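Local coordinates for thymine dioxygenase (PDB 5C3P), which probably acts as an iron- and 2-oxoglutarate-dependent dioxygenase that oxidises thymine, captured here with nickel and 2-oxoglutarate bound, at residues D188-L193 / A292-P297; E215-G220 / A256-A261; A88-S93 / P134-A139. All coordinates share one frame; numbering follows the deposited sequence.

How the interactions relate
Interaction 3 closes first along the chain; interaction 1 follows, and both segments of interaction 2 fall between its two halves. Interaction 1 pairs strands 190-200 and 284-295 well inside the nine-stranded mixed sheet, and strand 121-125 separates this pair from the edge strand 91-93 used by interaction 3. Measured between contact centres, interaction 1 lies about 12 Å from interaction 2 and about 14 Å from interaction 3, and interactions 2 and 3 are about 23 Å apart. Interaction 2 adds the metal site, and Phe294 packs against Asp218 where it meets interaction 1. The cosubstrate and metal thus sit where interactions 1 and 2 adjoin, while interaction 3 packs the loop before helix 147-173 against strand 91-93.

Interaction 1: D188-L193 / A292-P297; sequences DNILRL and AYFCNP. With AKG (2-oxoglutaric acid), chain F.
Phe294 and Arg192 meet on the face of the sheet that also carries Ile190 and Ala292. The phenyl ring brings its CE2 corner over one face of the guanidinium, 3.6 Å from Arg192 NE, but the two planes stand 66° apart and do not stack in parallel. At its edge the ring also receives 2-oxoglutarate, with Phe294 CZ 3.3 Å from the ligand's O1. The arginine chain, bent at chi3, carries NH1 past the ring to O2 of the same carboxylate, a weak bond of 2.8 Å.

Asn189 uses both ends of its amide. OD1 accepts Asn296 N at 3.0 Å, and ND2 donates to Tyr293 OH, also at 3.0 Å, with amide and ring planes 67° apart. Tyr293 has CG anti to its backbone N (chi1 -174°), which places CD1 3.9 Å from Leu191 CB on the face covered by helix 147-173, where Phe155 meets the ring edge-to-face. Asn296 returns a bond from ND2 to Asp188 O at 3.2 Å, lying in its amide plane.

Ile190 with Phe294 and Arg192 with Ala292 form antiparallel hydrogen-bonded pairs flanking the non-hydrogen-bonded pair Leu191-Tyr293. The two asparagine amides continue the pairing beyond the start of strand 190-200. The antiparallel register puts Arg192 and Phe294 on one face, where a cation and an aromatic edge meet the cosubstrate, while Leu191 and Tyr293 on the other pack against helix 147-173.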
loop_
_atom_site.group_PDB
_atom_site.type_symbol
_atom_site.label_atom_id
_atom_site.label_comp_id
_atom_site.label_asym_id
_atom_site.label_seq_id
_atom_site.Cartn_x
_atom_site.Cartn_y
_atom_site.Cartn_z
ATOM N N ASP A 188 4.672 9.875 -9.179
ATOM C CA ASP A 188 3.209 9.944 -9.148
ATOM C C ASP A 188 2.682 8.935 -8.139
ATOM O O ASP A 188 2.009 7.962 -8.492
ATOM C CB ASP A 188 2.635 9.686 -10.553
ATOM C CG ASP A 188 2.771 10.897 -11.466
ATOM O OD1 ASP A 188 2.429 12.004 -11.002
ATOM O OD2 ASP A 188 3.201 10.756 -12.640
ATOM N N ASN A 189 3.024 9.168 -6.874
ATOM C CA ASN A 189 2.756 8.225 -5.789
ATOM C C ASN A 189 1.793 8.860 -4.800
ATOM O O ASN A 189 1.618 10.085 -4.799
ATOM C CB ASN A 189 4.047 7.835 -5.066
ATOM C CG ASN A 189 5.112 7.265 -5.998
ATOM O OD1 ASN A 189 4.809 6.561 -6.965
ATOM N ND2 ASN A 189 6.376 7.563 -5.696
ATOM N N ILE A 190 1.167 8.026 -3.969
ATOM C CA ILE A 190 0.215 8.481 -2.951
ATOM C C ILE A 190 0.638 7.915 -1.603
ATOM O O ILE A 190 0.751 6.694 -1.441
ATOM C CB ILE A 190 -1.229 8.014 -3.245
ATOM C CG1 ILE A 190 -1.736 8.617 -4.566
ATOM C CG2 ILE A 190 -2.178 8.366 -2.091
ATOM C CD1 ILE A 190 -1.879 10.127 -4.574
ATOM N N LEU A 191 0.850 8.817 -0.643
ATOM C CA LEU A 191 1.084 8.465 0.736
ATOM C C LEU A 191 -0.264 8.447 1.435
ATOM O O LEU A 191 -0.908 9.484 1.557
ATOM C CB LEU A 191 2.011 9.502 1.397
ATOM C CG LEU A 191 2.275 9.362 2.910
ATOM C CD1 LEU A 191 2.994 8.067 3.242
ATOM C CD2 LEU A 191 3.084 10.544 3.417
ATOM N N ARG A 192 -0.689 7.273 1.900
ATOM C CA ARG A 192 -1.963 7.147 2.607
ATOM C C ARG A 192 -1.778 6.805 4.082
ATOM O O ARG A 192 -1.380 5.688 4.426
ATOM C CB ARG A 192 -2.848 6.082 1.954
ATOM C CG ARG A 192 -4.229 5.942 2.614
ATOM C CD ARG A 192 -4.983 4.718 2.120
ATOM N NE ARG A 192 -5.603 4.942 0.828
ATOM C CZ ARG A 192 -6.227 4.010 0.110
ATOM N NH1 ARG A 192 -6.306 2.754 0.535
ATOM N NH2 ARG A 192 -6.759 4.338 -1.063
ATOM N N LEU A 193 -2.108 7.752 4.952
ATOM C CA LEU A 193 -2.174 7.489 6.390
ATOM C C LEU A 193 -3.509 6.809 6.708
ATOM O O LEU A 193 -4.552 7.268 6.251
ATOM C CB LEU A 193 -2.068 8.785 7.177
ATOM C CG LEU A 193 -0.919 9.729 6.789
ATOM C CD1 LEU A 193 -0.978 10.990 7.641
ATOM C CD2 LEU A 193 0.428 9.050 6.931
ATOM N N ALA A 292 0.300 3.280 4.054
ATOM C CA ALA A 292 0.527 2.686 2.744
ATOM C C ALA A 292 1.034 3.745 1.768
ATOM O O ALA A 292 0.438 4.805 1.625
ATOM C CB ALA A 292 -0.756 2.066 2.211
ATOM N N TYR A 293 2.127 3.450 1.087
ATOM C CA TYR A 293 2.661 4.362 0.095
ATOM C C TYR A 293 2.523 3.678 -1.246
ATOM O O TYR A 293 3.238 2.714 -1.533
ATOM C CB TYR A 293 4.116 4.682 0.422
ATOM C CG TYR A 293 4.742 5.730 -0.456
ATOM C CD1 TYR A 293 4.551 7.079 -0.209
ATOM C CD2 TYR A 293 5.539 5.366 -1.530
ATOM C CE1 TYR A 293 5.150 8.044 -1.017
ATOM C CE2 TYR A 293 6.137 6.315 -2.339
ATOM C CZ TYR A 293 5.946 7.649 -2.070
ATOM O OH TYR A 293 6.538 8.572 -2.876
ATOM N N PHE A 294 1.552 4.144 -2.023
ATOM C CA PHE A 294 1.197 3.536 -3.294
ATOM C C PHE A 294 2.077 4.132 -4.369
ATOM O O PHE A 294 2.019 5.351 -4.637
ATOM C CB PHE A 294 -0.276 3.778 -3.623
ATOM C CG PHE A 294 -1.219 3.186 -2.619
ATOM C CD1 PHE A 294 -1.489 1.819 -2.616
ATOM C CD2 PHE A 294 -1.834 3.990 -1.666
ATOM C CE1 PHE A 294 -2.359 1.273 -1.682
ATOM C CE2 PHE A 294 -2.706 3.452 -0.734
ATOM C CZ PHE A 294 -2.970 2.090 -0.737
ATOM N N CYS A 295 2.912 3.271 -4.948
ATOM C CA CYS A 295 3.832 3.657 -5.994
ATOM C C CYS A 295 3.218 3.328 -7.353
ATOM O O CYS A 295 2.602 2.266 -7.539
ATOM C CB CYS A 295 5.169 2.942 -5.848
ATOM S SG CYS A 295 5.947 3.054 -4.214
ATOM N N ASN A 296 3.380 4.253 -8.291
ATOM C CA ASN A 296 2.865 4.099 -9.645
ATOM C C ASN A 296 3.903 4.557 -10.668
ATOM O O ASN A 296 4.764 5.389 -10.348
ATOM C CB ASN A 296 1.590 4.929 -9.835
ATOM C CG ASN A 296 0.490 4.536 -8.873
ATOM O OD1 ASN A 296 -0.055 3.440 -8.959
ATOM N ND2 ASN A 296 0.156 5.423 -7.956
ATOM N N PRO A 297 3.833 4.016 -11.902
ATOM C CA PRO A 297 4.603 4.606 -12.991
ATOM C C PRO A 297 4.116 6.020 -13.277
ATOM O O PRO A 297 2.965 6.357 -12.970
ATOM C CB PRO A 297 4.298 3.691 -14.190
ATOM C CG PRO A 297 3.700 2.449 -13.613
ATOM C CD PRO A 297 2.988 2.900 -12.376
HETATM C C1 AKG F . -4.671 -0.472 1.506
HETATM O O1 AKG F . -4.562 -0.669 0.276
HETATM O O2 AKG F . -5.047 0.637 1.957
HETATM C C2 AKG F . -4.360 -1.584 2.422
HETATM O O5 AKG F . -4.227 -2.726 1.985
HETATM C C3 AKG F . -4.209 -1.305 3.904
HETATM C C4 AKG F . -3.530 -2.461 4.631
HETATM C C5 AKG F . -3.212 -2.138 6.073
HETATM O O3 AKG F . -2.406 -2.886 6.664
HETATM O O4 AKG F . -3.772 -1.177 6.646
HETATM O O HOH W 1 5.910 8.059 -10.948
#

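Interaction 2: E215-G220 / A256-A261; sequences EHTDYG and AGDLLA. With NI (nickel (II) ion), chain E; AKG (2-oxoglutaric acid), chain F.
Asp218, Tyr219 and Gly220 offer successive carbonyls to the start of helix 258-263. Asp258 N donates to Asp218 O at 2.8 Å, and Leu259 N to Tyr219 O at 3.0 Å, the latter approaching from 42° above the carbonyl plane. Gly220 O takes weak bonds from Leu259 N and Leu260 N. Backbone N-H groups that a helix cannot satisfy in its own first turn thus find acceptors in the loop. Gly257, the N-cap residue, lies so close that a CB there would run into Gly220 O.

Side chains add one hydrogen bond: Thr217 OG1 donates to Asp258 OD2 at 2.9 Å, on the syn side of the carboxylate. The threonine hydroxyl lies between its backbone N and carbonyl carbon (chi1 56°) and faces the acid. Ser270 and Arg330 hold the same carboxylate, at OD1 and OD2 respectively. Water 2 bridges Asp218 N and Ala256 O.

Metal bonds form the third group. Nickel is held by His216 NE2 at 2.3 Å and Asp218 OD1 at 2.2 Å; His273 completes the two-histidine, one-carboxylate facial triad of this family. O1 and O5 of 2-oxoglutarate chelate the ion, and water 3 fills the sixth position while donating to Asp218 OD2 at 2.6 Å. Thr223 and Asn255 also bond to OD2. Together with the metal bond through OD1, these partners probably hold the carboxylate against rotation.

The loop leaves strand 213-216, which pairs with strand 273-275 in the smaller sheet, and leads into strand 222-227, the antiparallel neighbour of strand 251-256 in the larger one; helix 323-334 packs against Tyr219, Asp258 and Leu259.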
loop_
_atom_site.group_PDB
_atom_site.type_symbol
_atom_site.label_atom_id
_atom_site.label_comp_id
_atom_site.label_asym_id
_atom_site.label_seq_id
_atom_site.Cartn_x
_atom_site.Cartn_y
_atom_site.Cartn_z
ATOM N N GLU A 215 -11.448 -6.855 1.387
ATOM C CA GLU A 215 -10.498 -7.549 0.522
ATOM C C GLU A 215 -10.368 -6.844 -0.832
ATOM O O GLU A 215 -11.327 -6.298 -1.347
ATOM C CB GLU A 215 -10.894 -9.015 0.350
ATOM C CG GLU A 215 -12.075 -9.270 -0.576
ATOM C CD GLU A 215 -12.342 -10.758 -0.787
ATOM O OE1 GLU A 215 -12.236 -11.538 0.181
ATOM O OE2 GLU A 215 -12.664 -11.152 -1.930
ATOM N N HIS A 216 -9.171 -6.876 -1.397
ATOM C CA HIS A 216 -8.876 -6.169 -2.627
ATOM C C HIS A 216 -7.469 -6.492 -3.076
ATOM O O HIS A 216 -6.653 -7.049 -2.320
ATOM C CB HIS A 216 -8.968 -4.640 -2.430
ATOM C CG HIS A 216 -7.979 -4.114 -1.444
ATOM N ND1 HIS A 216 -8.122 -4.292 -0.086
ATOM C CD2 HIS A 216 -6.803 -3.468 -1.615
ATOM C CE1 HIS A 216 -7.090 -3.759 0.540
ATOM N NE2 HIS A 216 -6.285 -3.243 -0.365
ATOM N N THR A 217 -7.186 -6.114 -4.314
ATOM C CA THR A 217 -5.815 -5.979 -4.780
ATOM C C THR A 217 -5.544 -4.502 -4.981
ATOM O O THR A 217 -6.455 -3.741 -5.303
ATOM C CB THR A 217 -5.579 -6.699 -6.116
ATOM O OG1 THR A 217 -6.509 -6.221 -7.096
ATOM C CG2 THR A 217 -5.725 -8.172 -5.961
ATOM N N ASP A 218 -4.295 -4.093 -4.786
ATOM C CA ASP A 218 -3.882 -2.730 -5.073
ATOM C C ASP A 218 -3.783 -2.539 -6.583
ATOM O O ASP A 218 -3.494 -3.491 -7.324
ATOM C CB ASP A 218 -2.530 -2.425 -4.407
ATOM C CG ASP A 218 -2.607 -2.429 -2.888
ATOM O OD1 ASP A 218 -3.722 -2.432 -2.339
ATOM O OD2 ASP A 218 -1.547 -2.415 -2.233
ATOM N N TYR A 219 -4.013 -1.309 -7.033
ATOM C CA TYR A 219 -4.091 -1.006 -8.471
ATOM C C TYR A 219 -2.735 -0.749 -9.126
ATOM O O TYR A 219 -2.555 -1.036 -10.304
ATOM C CB TYR A 219 -4.957 0.229 -8.732
ATOM C CG TYR A 219 -6.295 0.248 -8.032
ATOM C CD1 TYR A 219 -7.075 -0.895 -7.940
ATOM C CD2 TYR A 219 -6.784 1.426 -7.475
ATOM C CE1 TYR A 219 -8.305 -0.871 -7.304
ATOM C CE2 TYR A 219 -8.008 1.462 -6.835
ATOM C CZ TYR A 219 -8.767 0.312 -6.752
ATOM O OH TYR A 219 -9.977 0.350 -6.105
ATOM N N GLY A 220 -1.795 -0.210 -8.356
ATOM C CA GLY A 220 -0.559 0.350 -8.903
ATOM C C GLY A 220 0.567 -0.634 -9.141
ATOM O O GLY A 220 0.338 -1.812 -9.388
ATOM N N ALA A 256 3.122 -6.178 -4.748
ATOM C CA ALA A 256 2.900 -5.754 -6.115
ATOM C C ALA A 256 1.431 -5.454 -6.339
ATOM O O ALA A 256 0.565 -6.093 -5.764
ATOM C CB ALA A 256 3.351 -6.842 -7.069
ATOM N N GLY A 257 1.162 -4.476 -7.197
ATOM C CA GLY A 257 -0.198 -4.142 -7.583
ATOM C C GLY A 257 -0.541 -4.669 -8.963
ATOM O O GLY A 257 0.289 -5.288 -9.647
ATOM N N ASP A 258 -1.777 -4.417 -9.364
ATOM C CA ASP A 258 -2.334 -4.954 -10.611
ATOM C C ASP A 258 -1.576 -4.456 -11.836
ATOM O O ASP A 258 -1.401 -5.190 -12.810
ATOM C CB ASP A 258 -3.823 -4.578 -10.716
ATOM C CG ASP A 258 -4.697 -5.339 -9.723
ATOM O OD1 ASP A 258 -4.225 -6.306 -9.091
ATOM O OD2 ASP A 258 -5.895 -5.001 -9.605
ATOM N N LEU A 259 -1.130 -3.203 -11.787
ATOM C CA LEU A 259 -0.403 -2.626 -12.899
ATOM C C LEU A 259 0.937 -3.332 -13.118
ATOM O O LEU A 259 1.328 -3.596 -14.254
ATOM C CB LEU A 259 -0.213 -1.119 -12.714
ATOM C CG LEU A 259 0.247 -0.353 -13.957
ATOM C CD1 LEU A 259 -0.495 -0.793 -15.221
ATOM C CD2 LEU A 259 0.054 1.136 -13.746
ATOM N N LEU A 260 1.622 -3.672 -12.035
ATOM C CA LEU A 260 2.873 -4.421 -12.138
ATOM C C LEU A 260 2.633 -5.873 -12.556
ATOM O O LEU A 260 3.414 -6.428 -13.319
ATOM C CB LEU A 260 3.667 -4.366 -10.834
ATOM C CG LEU A 260 5.031 -5.072 -10.800
ATOM C CD1 LEU A 260 5.928 -4.612 -11.929
ATOM C CD2 LEU A 260 5.723 -4.830 -9.469
ATOM N N ALA A 261 1.571 -6.499 -12.058
ATOM C CA ALA A 261 1.222 -7.844 -12.534
ATOM C C ALA A 261 1.182 -7.837 -14.062
ATOM O O ALA A 261 1.812 -8.657 -14.738
ATOM C CB ALA A 261 -0.122 -8.298 -11.956
HETATM NI NI NI E . -3.999 -2.823 -0.167
HETATM C C1 AKG F . -4.671 -0.472 1.506
HETATM O O1 AKG F . -4.562 -0.669 0.276
HETATM O O2 AKG F . -5.047 0.637 1.957
HETATM C C2 AKG F . -4.360 -1.584 2.422
HETATM O O5 AKG F . -4.227 -2.726 1.985
HETATM C C3 AKG F . -4.209 -1.305 3.904
HETATM C C4 AKG F . -3.530 -2.461 4.631
HETATM C C5 AKG F . -3.212 -2.138 6.073
HETATM O O3 AKG F . -2.406 -2.886 6.664
HETATM O O4 AKG F . -3.772 -1.177 6.646
HETATM O O HOH W 2 -2.425 -6.362 -4.517
HETATM O O HOH W 3 -1.831 -2.249 0.299
#

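Interaction 3: A88-S93 / P134-A139; sequences ANRGYS and PNPWPA
Arg90 lies alongside Asn135, with its aliphatic CG 3.1 Å from Asn135 OD1. The same oxygen takes a weak hydrogen bond from Arg90 NE at 3.4 Å, strongly bent at 129°, so the arginine meets the amide with its chain as much as with its charge. The guanidinium and amide planes are 32° apart, and OD1 approaches the guanidinium obliquely. Bends at chi2 and chi3 fold the arginine chain beside the amide. Nearer the backbone, Arg90 CB rests 4.0 Å from Pro136 CD and equally near Pro134 O.

Pro136 fills the next position. Its CG is 3.4 Å from Gly91 CA, and the same CG also lies against Arg90 O. A side chain at Gly91 would collide with this proline, and the backbone, with its positive phi of 103°, would jam a CB against the preceding carbonyl oxygen.

Strand 91-93 is the outermost strand at one end of the large sheet, which extends one side of the double-stranded beta-helix (jelly-roll) core usual in these oxygenases, and Gly91 pairs with Glu124 of strand 121-125. The proline-rich segment 134-139 follows that strand on the way to helix 147-173.

A shell further out fixes both partners. Glu130 forms a salt bridge with Arg90 NH2, and Gly126 O and Glu128 take bonds from Asn135 ND2. With an alanine in place of Arg90, Glu130 would probably be left without its cationic mate and the flank of Asn135 OD1 without the chain lying against it. Trp137 presents one face of its indole to Asn135 CB, and that indole packs against Phe147, Lys148 and Asn152 of helix 147-173.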
loop_
_atom_site.group_PDB
_atom_site.type_symbol
_atom_site.label_atom_id
_atom_site.label_comp_id
_atom_site.label_asym_id
_atom_site.label_seq_id
_atom_site.Cartn_x
_atom_site.Cartn_y
_atom_site.Cartn_z
ATOM N N ALA A 88 -10.132 14.200 -6.706
ATOM C CA ALA A 88 -8.940 14.851 -6.170
ATOM C C ALA A 88 -7.935 13.815 -5.698
ATOM O O ALA A 88 -6.748 13.943 -5.969
ATOM C CB ALA A 88 -9.307 15.795 -5.026
ATOM N N ASN A 89 -8.430 12.788 -5.007
ATOM C CA ASN A 89 -7.596 11.726 -4.416
ATOM C C ASN A 89 -6.550 12.293 -3.460
ATOM O O ASN A 89 -5.434 11.781 -3.354
ATOM C CB ASN A 89 -6.934 10.874 -5.502
ATOM C CG ASN A 89 -6.462 9.509 -4.988
ATOM O OD1 ASN A 89 -6.712 9.128 -3.836
ATOM N ND2 ASN A 89 -5.776 8.766 -5.850
ATOM N N ARG A 90 -6.948 13.342 -2.748
ATOM C CA ARG A 90 -6.058 14.112 -1.895
ATOM C C ARG A 90 -6.795 14.631 -0.668
ATOM O O ARG A 90 -7.846 15.256 -0.787
ATOM C CB ARG A 90 -5.485 15.287 -2.687
ATOM C CG ARG A 90 -3.989 15.214 -2.930
ATOM C CD ARG A 90 -3.580 14.607 -4.259
ATOM N NE ARG A 90 -2.347 15.244 -4.732
ATOM C CZ ARG A 90 -1.660 14.900 -5.820
ATOM N NH1 ARG A 90 -2.061 13.890 -6.601
ATOM N NH2 ARG A 90 -0.548 15.565 -6.118
ATOM N N GLY A 91 -6.245 14.369 0.514
ATOM C CA GLY A 91 -6.850 14.821 1.758
ATOM C C GLY A 91 -7.573 13.734 2.524
ATOM O O GLY A 91 -7.330 12.548 2.320
ATOM N N TYR A 92 -8.468 14.159 3.413
ATOM C CA TYR A 92 -9.088 13.270 4.393
ATOM C C TYR A 92 -10.332 12.592 3.829
ATOM O O TYR A 92 -11.126 13.239 3.156
ATOM C CB TYR A 92 -9.454 14.056 5.649
ATOM C CG TYR A 92 -10.253 13.267 6.655
ATOM C CD1 TYR A 92 -9.631 12.376 7.520
ATOM C CD2 TYR A 92 -11.633 13.419 6.748
ATOM C CE1 TYR A 92 -10.358 11.657 8.449
ATOM C CE2 TYR A 92 -12.372 12.704 7.677
ATOM C CZ TYR A 92 -11.731 11.825 8.520
ATOM O OH TYR A 92 -12.460 11.105 9.430
ATOM N N SER A 93 -10.480 11.295 4.118
ATOM C CA SER A 93 -11.667 10.511 3.742
ATOM C C SER A 93 -12.053 9.536 4.845
ATOM O O SER A 93 -11.190 8.986 5.522
ATOM C CB SER A 93 -11.397 9.689 2.478
ATOM O OG SER A 93 -11.333 10.529 1.346
ATOM N N PRO A 134 -3.400 20.026 -5.668
ATOM C CA PRO A 134 -2.685 20.348 -4.436
ATOM C C PRO A 134 -3.179 19.517 -3.249
ATOM O O PRO A 134 -4.315 19.046 -3.249
ATOM C CB PRO A 134 -2.978 21.842 -4.240
ATOM C CG PRO A 134 -4.278 22.081 -4.939
ATOM C CD PRO A 134 -4.448 21.016 -5.987
ATOM N N ASN A 135 -2.305 19.314 -2.268
ATOM C CA ASN A 135 -2.656 18.655 -1.008
ATOM C C ASN A 135 -3.355 19.627 -0.048
ATOM O O ASN A 135 -2.869 20.738 0.159
ATOM C CB ASN A 135 -1.385 18.128 -0.330
ATOM C CG ASN A 135 -0.729 16.987 -1.100
ATOM O OD1 ASN A 135 -1.398 16.068 -1.566
ATOM N ND2 ASN A 135 0.590 17.037 -1.218
ATOM N N PRO A 136 -4.488 19.215 0.554
ATOM C CA PRO A 136 -5.118 20.052 1.572
ATOM C C PRO A 136 -4.516 19.814 2.961
ATOM O O PRO A 136 -4.969 18.936 3.698
ATOM C CB PRO A 136 -6.578 19.607 1.526
ATOM C CG PRO A 136 -6.501 18.165 1.146
ATOM C CD PRO A 136 -5.299 18.021 0.251
ATOM N N TRP A 137 -3.514 20.613 3.313
ATOM C CA TRP A 137 -2.812 20.478 4.588
ATOM C C TRP A 137 -3.618 21.037 5.745
ATOM O O TRP A 137 -4.288 22.058 5.594
ATOM C CB TRP A 137 -1.477 21.211 4.521
ATOM C CG TRP A 137 -0.557 20.622 3.523
ATOM C CD1 TRP A 137 -0.233 21.134 2.306
ATOM C CD2 TRP A 137 0.133 19.372 3.635
ATOM N NE1 TRP A 137 0.640 20.291 1.657
ATOM C CE2 TRP A 137 0.878 19.201 2.451
ATOM C CE3 TRP A 137 0.204 18.390 4.627
ATOM C CZ2 TRP A 137 1.690 18.089 2.233
ATOM C CZ3 TRP A 137 1.004 17.284 4.408
ATOM C CH2 TRP A 137 1.734 17.138 3.219
ATOM N N PRO A 138 -3.561 20.383 6.913
ATOM C CA PRO A 138 -4.248 20.957 8.063
ATOM C C PRO A 138 -3.502 22.169 8.596
ATOM O O PRO A 138 -2.306 22.325 8.340
ATOM C CB PRO A 138 -4.235 19.823 9.093
ATOM C CG PRO A 138 -3.037 19.010 8.738
ATOM C CD PRO A 138 -2.881 19.116 7.244
ATOM N N ALA A 139 -4.217 23.021 9.321
ATOM C CA ALA A 139 -3.611 24.171 9.995
ATOM C C ALA A 139 -2.491 23.719 10.934
ATOM O O ALA A 139 -2.683 22.840 11.778
ATOM C CB ALA A 139 -4.664 24.947 10.776
#